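Local coordinates for 3-phytase (Klebsiella pneumoniae, PDB 2WNH), which probably hydrolyses inositol hexakisphosphate (phytate), releasing phosphate from the 3-position, as a member of the histidine acid phosphatase family, at residues V265-M270 against Q390-P395; L222-L227 against K231-S236; G84-E89 against P114-A119; W189-S194 against T199-L204. The protein carries 3 engineered substitutions. One frame throughout, in Å; residues are numbered along the deposited sequence.

How the contacts relate
All four contacts lie away from His358, which binds magnesium in another crystal structure of this protein but carries none in this chain, and they follow one another along the chain in the order 3, 4, 2, 1. Contacts 3 and 4 stand on opposite sides of the chain's centre, with their centres 46 Å apart, and contacts 1 and 2 are likewise opposed, 40 Å apart. The side chain of Leu204 in contact 4 is about 10 Å from a bound sodium ion, and the side chain of Pro86 in contact 3 is about 13 Å from a bound sodium ion. Contacts 2 and 3 are 38 Å apart between centres within a chain, yet they meet in the assembly: Pro223 of contact 2 packs on Ala119 of the second subunit.

Contact 1: residues V265-M270 against Q390-P395; sequences VLLNAM and QRIDRP
Ile392 and Arg394 are the two residues through which the loop 390-395 touches the helical turn 265-270, one by apolar packing on Leu267 and the other by a hydrogen bond to Asn268. Just before them, Arg391 ties the loop down by its backbone O, bonded to Gln260, and by its NH1, bonded to Thr299 O. Ile392 then turns to the helix. Its CG1 stands beside its own backbone N (chi1 -74°) and lies 4.0 Å from Leu267 CD2, while its CD1 lies 4.1 Å from Leu267 CD2 and 4.2 Å from Leu267 CG, the two side chains slanting across each other. Ser264 and Leu271 also touch Ile392, so the branch rests along one side of helix 256-274, and Ser264 OG takes a hydrogen bond from the backbone N of Asp393. This helix leads toward the parallel strand 284-289 in the alpha/beta fold of the histidine phosphatase superfamily; its Leu266 and Met270 pack on strand 14-24, and Leu267 also touches helix 291-301. Arg394 sets out away from the helix, but a bend at chi2 (-74°) brings its guanidinium back over Ile392, whose CG2 sits 3.7 Å from the guanidinium plane, over its centre. The folded chain presents NH1 to Asn268 OD1 at 3.0 Å. This bond is rather bent, with 136° at the hydrogen. The oxygen lies at the edge of the guanidinium, nearly in its plane, whereas NH1 approaches from above the amide plane and not along a lone pair, the two flat groups being almost perpendicular.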
# COMPACT_ATOMS: atom_id res chain seq x y z
N VAL B 265 23.89 -28.53 -23.81
CA VAL B 265 23.56 -27.24 -24.44
C VAL B 265 23.04 -26.24 -23.39
O VAL B 265 23.36 -25.05 -23.44
CB VAL B 265 22.57 -27.45 -25.62
CG1 VAL B 265 21.22 -27.99 -25.13
CG2 VAL B 265 22.42 -26.19 -26.46
N LEU B 266 22.28 -26.75 -22.42
CA LEU B 266 21.67 -25.90 -21.40
C LEU B 266 22.67 -25.54 -20.33
O LEU B 266 22.76 -24.37 -19.91
CB LEU B 266 20.45 -26.63 -20.79
CG LEU B 266 19.67 -25.91 -19.67
CD1 LEU B 266 19.24 -24.47 -20.07
CD2 LEU B 266 18.44 -26.75 -19.28
N LEU B 267 23.44 -26.50 -19.84
CA LEU B 267 24.44 -26.12 -18.85
C LEU B 267 25.41 -25.13 -19.48
O LEU B 267 25.78 -24.14 -18.84
CB LEU B 267 25.17 -27.33 -18.27
CG LEU B 267 26.31 -26.99 -17.29
CD1 LEU B 267 25.83 -26.18 -16.07
CD2 LEU B 267 26.99 -28.25 -16.78
N ASN B 268 25.84 -25.40 -20.71
CA ASN B 268 26.74 -24.46 -21.38
C ASN B 268 26.19 -23.02 -21.45
O ASN B 268 26.95 -22.04 -21.19
CB ASN B 268 27.07 -24.96 -22.78
CG ASN B 268 28.15 -24.12 -23.43
OD1 ASN B 268 29.26 -23.99 -22.89
ND2 ASN B 268 27.82 -23.53 -24.56
N ALA B 269 24.91 -22.90 -21.81
CA ALA B 269 24.20 -21.62 -21.89
C ALA B 269 24.15 -20.93 -20.53
O ALA B 269 24.32 -19.69 -20.43
CB ALA B 269 22.80 -21.80 -22.45
N MET B 270 23.93 -21.72 -19.49
CA MET B 270 23.85 -21.21 -18.11
C MET B 270 25.19 -20.71 -17.60
O MET B 270 25.27 -19.64 -16.99
CB MET B 270 23.25 -22.27 -17.16
CG MET B 270 21.76 -22.50 -17.36
SD MET B 270 21.21 -23.93 -16.41
CE MET B 270 21.37 -23.36 -14.72
N GLN B 390 33.07 -29.70 -16.46
CA GLN B 390 33.95 -30.82 -16.85
C GLN B 390 33.29 -31.90 -17.70
O GLN B 390 33.97 -32.55 -18.50
CB GLN B 390 34.43 -31.57 -15.62
CG GLN B 390 35.37 -30.88 -14.72
CD GLN B 390 35.59 -31.72 -13.47
OE1 GLN B 390 36.31 -32.72 -13.52
NE2 GLN B 390 34.94 -31.34 -12.36
N ARG B 391 32.01 -32.15 -17.45
CA ARG B 391 31.30 -33.27 -18.06
C ARG B 391 30.54 -32.84 -19.30
O ARG B 391 29.88 -33.67 -19.91
CB ARG B 391 30.31 -33.91 -17.07
CG ARG B 391 30.96 -34.66 -15.92
CD ARG B 391 29.92 -35.08 -14.87
NE ARG B 391 30.37 -36.26 -14.13
CZ ARG B 391 29.61 -37.01 -13.33
NH1 ARG B 391 28.33 -36.70 -13.12
NH2 ARG B 391 30.13 -38.07 -12.73
N ILE B 392 30.63 -31.56 -19.68
CA ILE B 392 29.96 -31.09 -20.91
C ILE B 392 30.54 -31.85 -22.11
O ILE B 392 31.76 -32.01 -22.21
CB ILE B 392 30.12 -29.56 -21.09
CG1 ILE B 392 29.20 -28.82 -20.10
CG2 ILE B 392 29.82 -29.13 -22.54
CD1 ILE B 392 29.56 -27.33 -19.86
N ASP B 393 29.66 -32.33 -22.98
CA ASP B 393 30.06 -32.92 -24.24
C ASP B 393 29.99 -31.79 -25.26
O ASP B 393 28.89 -31.36 -25.65
CB ASP B 393 29.10 -34.06 -24.64
CG ASP B 393 29.51 -34.72 -25.94
OD1 ASP B 393 30.66 -35.20 -26.01
OD2 ASP B 393 28.70 -34.74 -26.90
N ARG B 394 31.15 -31.30 -25.68
CA ARG B 394 31.21 -30.11 -26.54
C ARG B 394 30.44 -30.20 -27.86
O ARG B 394 29.71 -29.27 -28.19
CB ARG B 394 32.65 -29.64 -26.75
CG ARG B 394 33.35 -29.18 -25.47
CD ARG B 394 32.82 -27.80 -25.02
NE ARG B 394 33.14 -27.55 -23.61
CZ ARG B 394 32.56 -26.61 -22.87
NH1 ARG B 394 31.60 -25.85 -23.39
NH2 ARG B 394 32.92 -26.46 -21.60
N PRO B 395 30.54 -31.33 -28.59
CA PRO B 395 29.70 -31.46 -29.79
C PRO B 395 28.20 -31.35 -29.52
O PRO B 395 27.44 -31.01 -30.42
CB PRO B 395 30.03 -32.86 -30.32
CG PRO B 395 31.40 -33.16 -29.76
CD PRO B 395 31.43 -32.50 -28.41

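Contact 2: residues L222-L227 against K231-S236; sequences LPLSQL and KIAQAS
Leu224 reaches across to the backbone of Ile232 and the side chain of Ala233. Its CB lies 4.1 Å from Ile232 O, and CG, set beside the backbone N (chi1 -62°), keeps about the same distance from that oxygen. The two methyls then divide the work: CD2 comes down on Ile232 O at 3.4 Å, an apolar group against a carbonyl oxygen, and CD1 meets Ala233 CB at 3.9 Å, with Ala233 CA equally near. A water ties the backbone of Leu224 to that of Ile232, donating to Leu224 O (2.7 Å) and accepting from Ile232 N (3.1 Å). Beside this bridge, Leu227 sends CD2 to Ile232 CG2 at 4.1 Å, the two side chains crossing obliquely. The chain thus doubles back on itself within a short loop, and a backbone bond between Leu224 and Gly230 helps to close the turn. Gln237 braces the returning limb: its OE1 bonds to the N of Ala233 and of Gln234, and its NE2 to Lys231 O. The loop links helix 204-219 to helix 235-239. Leu224 and Leu227 both pack on Trp218 of the former, Leu227 also on Leu214, while Ile232 packs on Ile238 of the latter and Leu224 touches Arg349 of helix 345-349.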
# COMPACT_ATOMS: atom_id res chain seq x y z
N LEU B 222 -5.26 -31.09 -3.14
CA LEU B 222 -6.44 -31.92 -3.46
C LEU B 222 -7.04 -32.47 -2.17
O LEU B 222 -6.30 -32.79 -1.23
CB LEU B 222 -6.05 -33.13 -4.33
CG LEU B 222 -5.74 -32.94 -5.81
CD1 LEU B 222 -5.49 -34.31 -6.46
CD2 LEU B 222 -6.81 -32.20 -6.61
N PRO B 223 -8.37 -32.58 -2.12
CA PRO B 223 -9.01 -33.32 -1.02
C PRO B 223 -8.39 -34.70 -0.91
O PRO B 223 -8.06 -35.29 -1.94
CB PRO B 223 -10.46 -33.44 -1.49
CG PRO B 223 -10.68 -32.21 -2.34
CD PRO B 223 -9.36 -32.01 -3.05
N LEU B 224 -8.25 -35.22 0.32
CA LEU B 224 -7.62 -36.53 0.53
C LEU B 224 -8.37 -37.66 -0.18
O LEU B 224 -7.75 -38.62 -0.66
CB LEU B 224 -7.52 -36.85 2.02
CG LEU B 224 -6.67 -35.90 2.87
CD1 LEU B 224 -6.66 -36.38 4.31
CD2 LEU B 224 -5.23 -35.72 2.35
N SER B 225 -9.69 -37.51 -0.29
CA SER B 225 -10.52 -38.48 -1.01
C SER B 225 -10.19 -38.57 -2.50
O SER B 225 -10.54 -39.55 -3.15
CB SER B 225 -12.01 -38.16 -0.82
OG SER B 225 -12.35 -36.96 -1.52
N GLN B 226 -9.51 -37.54 -3.01
CA GLN B 226 -9.23 -37.41 -4.43
C GLN B 226 -7.75 -37.57 -4.74
O GLN B 226 -7.35 -37.52 -5.90
CB GLN B 226 -9.70 -36.05 -4.93
CG GLN B 226 -11.22 -35.87 -4.98
CD GLN B 226 -11.61 -34.46 -5.39
OE1 GLN B 226 -10.88 -33.80 -6.14
NE2 GLN B 226 -12.74 -33.99 -4.89
N LEU B 227 -6.95 -37.72 -3.69
CA LEU B 227 -5.51 -37.87 -3.85
C LEU B 227 -5.20 -39.36 -4.08
O LEU B 227 -4.80 -39.75 -5.17
CB LEU B 227 -4.75 -37.29 -2.64
CG LEU B 227 -3.25 -37.61 -2.56
CD1 LEU B 227 -2.52 -37.09 -3.80
CD2 LEU B 227 -2.63 -37.06 -1.29
N LYS B 231 -6.30 -42.84 1.24
CA LYS B 231 -5.27 -43.68 1.87
C LYS B 231 -4.03 -42.91 2.35
O LYS B 231 -3.23 -43.44 3.15
CB LYS B 231 -4.87 -44.83 0.92
CG LYS B 231 -6.01 -45.74 0.43
CD LYS B 231 -6.60 -46.56 1.56
CE LYS B 231 -7.41 -47.74 1.02
NZ LYS B 231 -8.23 -48.36 2.12
N ILE B 232 -3.84 -41.69 1.84
CA ILE B 232 -2.70 -40.86 2.23
C ILE B 232 -3.21 -39.60 2.92
O ILE B 232 -3.96 -38.83 2.33
CB ILE B 232 -1.78 -40.50 1.04
CG1 ILE B 232 -1.09 -41.77 0.50
CG2 ILE B 232 -0.74 -39.44 1.47
CD1 ILE B 232 -0.28 -41.59 -0.77
N ALA B 233 -2.77 -39.40 4.15
CA ALA B 233 -3.29 -38.30 4.95
C ALA B 233 -2.23 -37.38 5.57
O ALA B 233 -2.56 -36.36 6.16
CB ALA B 233 -4.20 -38.85 6.03
N GLN B 234 -0.96 -37.76 5.48
CA GLN B 234 0.12 -36.91 5.95
C GLN B 234 1.30 -36.86 4.98
O GLN B 234 1.48 -37.78 4.18
CB GLN B 234 0.59 -37.31 7.35
CG GLN B 234 0.78 -38.80 7.56
CD GLN B 234 1.09 -39.15 9.01
OE1 GLN B 234 0.33 -39.88 9.66
NE2 GLN B 234 2.21 -38.63 9.53
N ALA B 235 2.09 -35.79 5.08
CA ALA B 235 3.22 -35.55 4.18
C ALA B 235 4.25 -36.67 4.22
O ALA B 235 4.85 -37.01 3.20
CB ALA B 235 3.88 -34.19 4.48
N SER B 236 4.45 -37.24 5.40
CA SER B 236 5.44 -38.32 5.59
C SER B 236 5.14 -39.51 4.68
O SER B 236 6.05 -40.21 4.25
CB SER B 236 5.46 -38.76 7.05
OG SER B 236 4.22 -39.34 7.40
O HOH W 1 -5.41 -39.73 0.04

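Contact 3: residues G84-E89 against P114-A119; sequences GCPTAE and PGCGVA
The Cys85-Cys116 disulfide staples together two surface loops of the histidine phosphatase alpha/beta fold, one running into strand 91-95 and the other leaving helix 99-112. The SG atoms are 2.0 Å apart, with a left-handed chi3 of -78°. Both sulfurs stand anti to their own carbonyl carbon (chi1 -66° at Cys85 and -65° at Cys116), and each lies 3.1 Å from the CB of the other cysteine. Packing continues directly after the bridge: Pro86 CD lies 4.0 Å from Cys116 CB, so the proline ring lies against the disulfide, and Phe113, in the loop just after helix 99-112, touches both Pro86 and Val118. Gly115 and Gly117, flanking Cys116, both have positive phi, a conformation that glycine adopts easily. The same loop meets the second subunit, where Gly115 O bonds to Arg349 NE and Gly117 N to Asn221 OD1 of that neighbouring chain. Beyond the cysteines, Pro86 and Val118 cross at a slant, and the valine methyl that does the touching is the one beside its backbone N: Val118 CG2 rests 3.6 Å from Pro86 CG.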
# COMPACT_ATOMS: atom_id res chain seq x y z
N GLY B 84 10.74 -0.60 -7.34
CA GLY B 84 9.68 -0.39 -8.33
C GLY B 84 9.73 -1.38 -9.48
O GLY B 84 10.18 -2.51 -9.32
N CYS B 85 9.28 -0.95 -10.65
CA CYS B 85 9.21 -1.85 -11.78
C CYS B 85 10.54 -1.93 -12.51
O CYS B 85 11.31 -0.96 -12.51
CB CYS B 85 8.06 -1.48 -12.72
SG CYS B 85 6.43 -1.71 -11.94
N PRO B 86 10.82 -3.10 -13.10
CA PRO B 86 12.09 -3.36 -13.76
C PRO B 86 12.15 -2.70 -15.14
O PRO B 86 11.14 -2.19 -15.64
CB PRO B 86 12.09 -4.90 -13.88
CG PRO B 86 10.63 -5.23 -14.03
CD PRO B 86 9.92 -4.26 -13.16
N THR B 87 13.34 -2.73 -15.74
CA THR B 87 13.57 -2.35 -17.11
C THR B 87 14.11 -3.56 -17.83
O THR B 87 14.26 -4.62 -17.21
CB THR B 87 14.58 -1.18 -17.19
OG1 THR B 87 15.80 -1.54 -16.51
CG2 THR B 87 13.98 0.06 -16.54
N ALA B 88 14.42 -3.42 -19.13
CA ALA B 88 15.00 -4.53 -19.90
C ALA B 88 16.33 -5.00 -19.31
O ALA B 88 16.64 -6.19 -19.38
CB ALA B 88 15.18 -4.13 -21.38
N GLU B 89 17.08 -4.09 -18.69
CA GLU B 89 18.34 -4.43 -18.02
C GLU B 89 18.20 -5.30 -16.75
O GLU B 89 19.17 -5.92 -16.30
CB GLU B 89 19.10 -3.13 -17.73
CG GLU B 89 20.54 -3.29 -17.27
CD GLU B 89 21.18 -1.94 -16.96
OE1 GLU B 89 20.59 -0.88 -17.30
OE2 GLU B 89 22.27 -1.95 -16.36
N PRO B 114 5.39 -6.85 -8.54
CA PRO B 114 3.91 -6.73 -8.41
C PRO B 114 3.29 -5.64 -9.30
O PRO B 114 3.69 -4.48 -9.24
CB PRO B 114 3.72 -6.41 -6.93
CG PRO B 114 4.94 -7.09 -6.26
CD PRO B 114 6.06 -6.79 -7.24
N GLY B 115 2.34 -6.04 -10.14
CA GLY B 115 1.57 -5.14 -11.00
C GLY B 115 2.35 -4.49 -12.13
O GLY B 115 1.86 -3.56 -12.76
N CYS B 116 3.56 -4.97 -12.38
CA CYS B 116 4.45 -4.36 -13.37
C CYS B 116 4.25 -4.78 -14.85
O CYS B 116 4.94 -4.26 -15.75
CB CYS B 116 5.92 -4.55 -12.95
SG CYS B 116 6.30 -3.68 -11.43
N GLY B 117 3.33 -5.70 -15.10
CA GLY B 117 3.11 -6.24 -16.47
C GLY B 117 4.39 -6.69 -17.18
O GLY B 117 4.61 -6.35 -18.35
N VAL B 118 5.24 -7.43 -16.47
CA VAL B 118 6.50 -7.94 -17.04
C VAL B 118 6.18 -9.08 -18.00
O VAL B 118 5.45 -10.02 -17.65
CB VAL B 118 7.49 -8.38 -15.95
CG1 VAL B 118 8.79 -8.89 -16.59
CG2 VAL B 118 7.79 -7.19 -15.01
N ALA B 119 6.70 -8.97 -19.23
CA ALA B 119 6.49 -10.01 -20.25
C ALA B 119 7.54 -11.11 -20.18
O ALA B 119 8.60 -10.97 -19.54
CB ALA B 119 6.46 -9.39 -21.65

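Contact 4: residues W189-S194 against T199-L204; sequences WRVEQS and TTISGL
Ser202 OG is held from two residues: Arg190 N donates to it at 2.9 Å, and it is also hydrogen-bonded to Pro188 O, just ahead of Trp189. The hydroxyl is placed there by a chi1 of 68°, between its own N and carbonyl carbon. It also lies over one face of the Arg190 guanidinium, whose NH1 instead bonds in plane to Glu192 OE2 (2.9 Å), a salt bridge that meets the carboxylate from above its plane. A straight bond from Ser202 N to Arg190 O leads into the antiparallel hairpin, where Glu192 and Thr200 form the hydrogen-bonded pair; a water also joins Glu192 OE1 to Thr200 OG1. On the other face, Val191 CG1 presses tightly on Thr199 CG2 (3.5 Å), while Gln193 NE2 donates to Thr199 OG1 (2.9 Å); these polar ends also bond Pro143 O and Gln146 OE1 respectively. Leu204 CB lies over the face of the Trp189 six-membered ring in a CH-pi contact, 3.8 Å from its centroid. Gly203 is the N-cap of helix 204-219. Helices 143-154 and 157-163 cover the Val191 and Ile201 side of the hairpin, and Leu244 of helix 243-250 packs on both Trp189 and Leu204.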
# COMPACT_ATOMS: atom_id res chain seq x y z
N TRP B 189 11.00 -55.87 -13.85
CA TRP B 189 11.68 -54.64 -14.28
C TRP B 189 12.72 -54.96 -15.33
O TRP B 189 13.71 -55.66 -15.05
CB TRP B 189 12.36 -53.96 -13.09
CG TRP B 189 11.41 -53.36 -12.07
CD1 TRP B 189 10.05 -53.51 -12.01
CD2 TRP B 189 11.78 -52.54 -10.96
NE1 TRP B 189 9.55 -52.82 -10.93
CE2 TRP B 189 10.59 -52.22 -10.26
CE3 TRP B 189 12.99 -52.03 -10.48
CZ2 TRP B 189 10.58 -51.41 -9.11
CZ3 TRP B 189 12.99 -51.23 -9.33
CH2 TRP B 189 11.79 -50.94 -8.66
N ARG B 190 12.51 -54.44 -16.53
CA ARG B 190 13.46 -54.64 -17.63
C ARG B 190 13.64 -53.37 -18.45
O ARG B 190 12.75 -52.52 -18.51
CB ARG B 190 12.99 -55.78 -18.55
CG ARG B 190 11.81 -55.43 -19.44
CD ARG B 190 11.20 -56.69 -20.09
NE ARG B 190 10.32 -57.41 -19.16
CZ ARG B 190 9.06 -57.06 -18.89
NH1 ARG B 190 8.51 -55.99 -19.47
NH2 ARG B 190 8.35 -57.78 -18.04
N VAL B 191 14.80 -53.26 -19.09
CA VAL B 191 15.08 -52.12 -19.95
C VAL B 191 14.34 -52.28 -21.28
O VAL B 191 14.49 -53.30 -21.97
CB VAL B 191 16.59 -51.93 -20.16
CG1 VAL B 191 16.88 -50.62 -20.85
CG2 VAL B 191 17.31 -51.99 -18.81
N GLU B 192 13.53 -51.29 -21.62
CA GLU B 192 12.74 -51.30 -22.85
C GLU B 192 13.02 -50.06 -23.69
O GLU B 192 13.41 -49.03 -23.15
CB GLU B 192 11.26 -51.38 -22.50
CG GLU B 192 10.92 -52.59 -21.65
CD GLU B 192 9.43 -52.81 -21.49
OE1 GLU B 192 8.69 -51.81 -21.34
OE2 GLU B 192 9.01 -53.99 -21.50
N GLN B 193 12.82 -50.16 -25.00
CA GLN B 193 12.93 -49.01 -25.89
C GLN B 193 11.68 -48.84 -26.73
O GLN B 193 11.16 -49.81 -27.28
CB GLN B 193 14.16 -49.11 -26.81
CG GLN B 193 15.49 -49.07 -26.10
CD GLN B 193 16.61 -48.64 -27.04
OE1 GLN B 193 16.74 -49.14 -28.17
NE2 GLN B 193 17.42 -47.69 -26.58
N SER B 194 11.20 -47.60 -26.84
CA SER B 194 10.04 -47.28 -27.67
C SER B 194 10.46 -47.22 -29.13
O SER B 194 11.66 -47.25 -29.43
CB SER B 194 9.42 -45.95 -27.25
OG SER B 194 10.24 -44.86 -27.64
N THR B 199 14.37 -44.86 -23.84
CA THR B 199 14.73 -46.01 -23.01
C THR B 199 14.16 -45.86 -21.61
O THR B 199 14.53 -44.94 -20.88
CB THR B 199 16.26 -46.15 -22.90
OG1 THR B 199 16.83 -46.11 -24.21
CG2 THR B 199 16.65 -47.45 -22.22
N THR B 200 13.27 -46.77 -21.24
CA THR B 200 12.62 -46.74 -19.93
C THR B 200 12.75 -48.11 -19.25
O THR B 200 13.08 -49.10 -19.91
CB THR B 200 11.13 -46.36 -20.06
OG1 THR B 200 10.48 -47.31 -20.91
CG2 THR B 200 10.98 -44.97 -20.66
N ILE B 201 12.49 -48.15 -17.94
CA ILE B 201 12.49 -49.39 -17.17
C ILE B 201 11.04 -49.81 -16.95
O ILE B 201 10.24 -49.04 -16.40
CB ILE B 201 13.19 -49.23 -15.79
CG1 ILE B 201 14.56 -48.54 -15.90
CG2 ILE B 201 13.20 -50.55 -15.01
CD1 ILE B 201 15.67 -49.35 -16.48
N SER B 202 10.68 -51.01 -17.38
CA SER B 202 9.30 -51.46 -17.19
C SER B 202 9.01 -51.57 -15.70
O SER B 202 9.90 -51.89 -14.90
CB SER B 202 9.05 -52.80 -17.90
OG SER B 202 9.79 -53.81 -17.25
N GLY B 203 7.75 -51.31 -15.33
CA GLY B 203 7.36 -51.35 -13.93
C GLY B 203 7.73 -50.06 -13.18
O GLY B 203 6.86 -49.26 -12.82
N LEU B 204 9.04 -49.88 -12.96
CA LEU B 204 9.59 -48.73 -12.25
C LEU B 204 9.17 -47.40 -12.86
O LEU B 204 8.77 -46.48 -12.13
CB LEU B 204 11.12 -48.82 -12.21
CG LEU B 204 11.87 -47.63 -11.57
CD1 LEU B 204 11.42 -47.41 -10.13
CD2 LEU B 204 13.35 -47.86 -11.59
O HOH W 2 9.12 -49.22 -19.89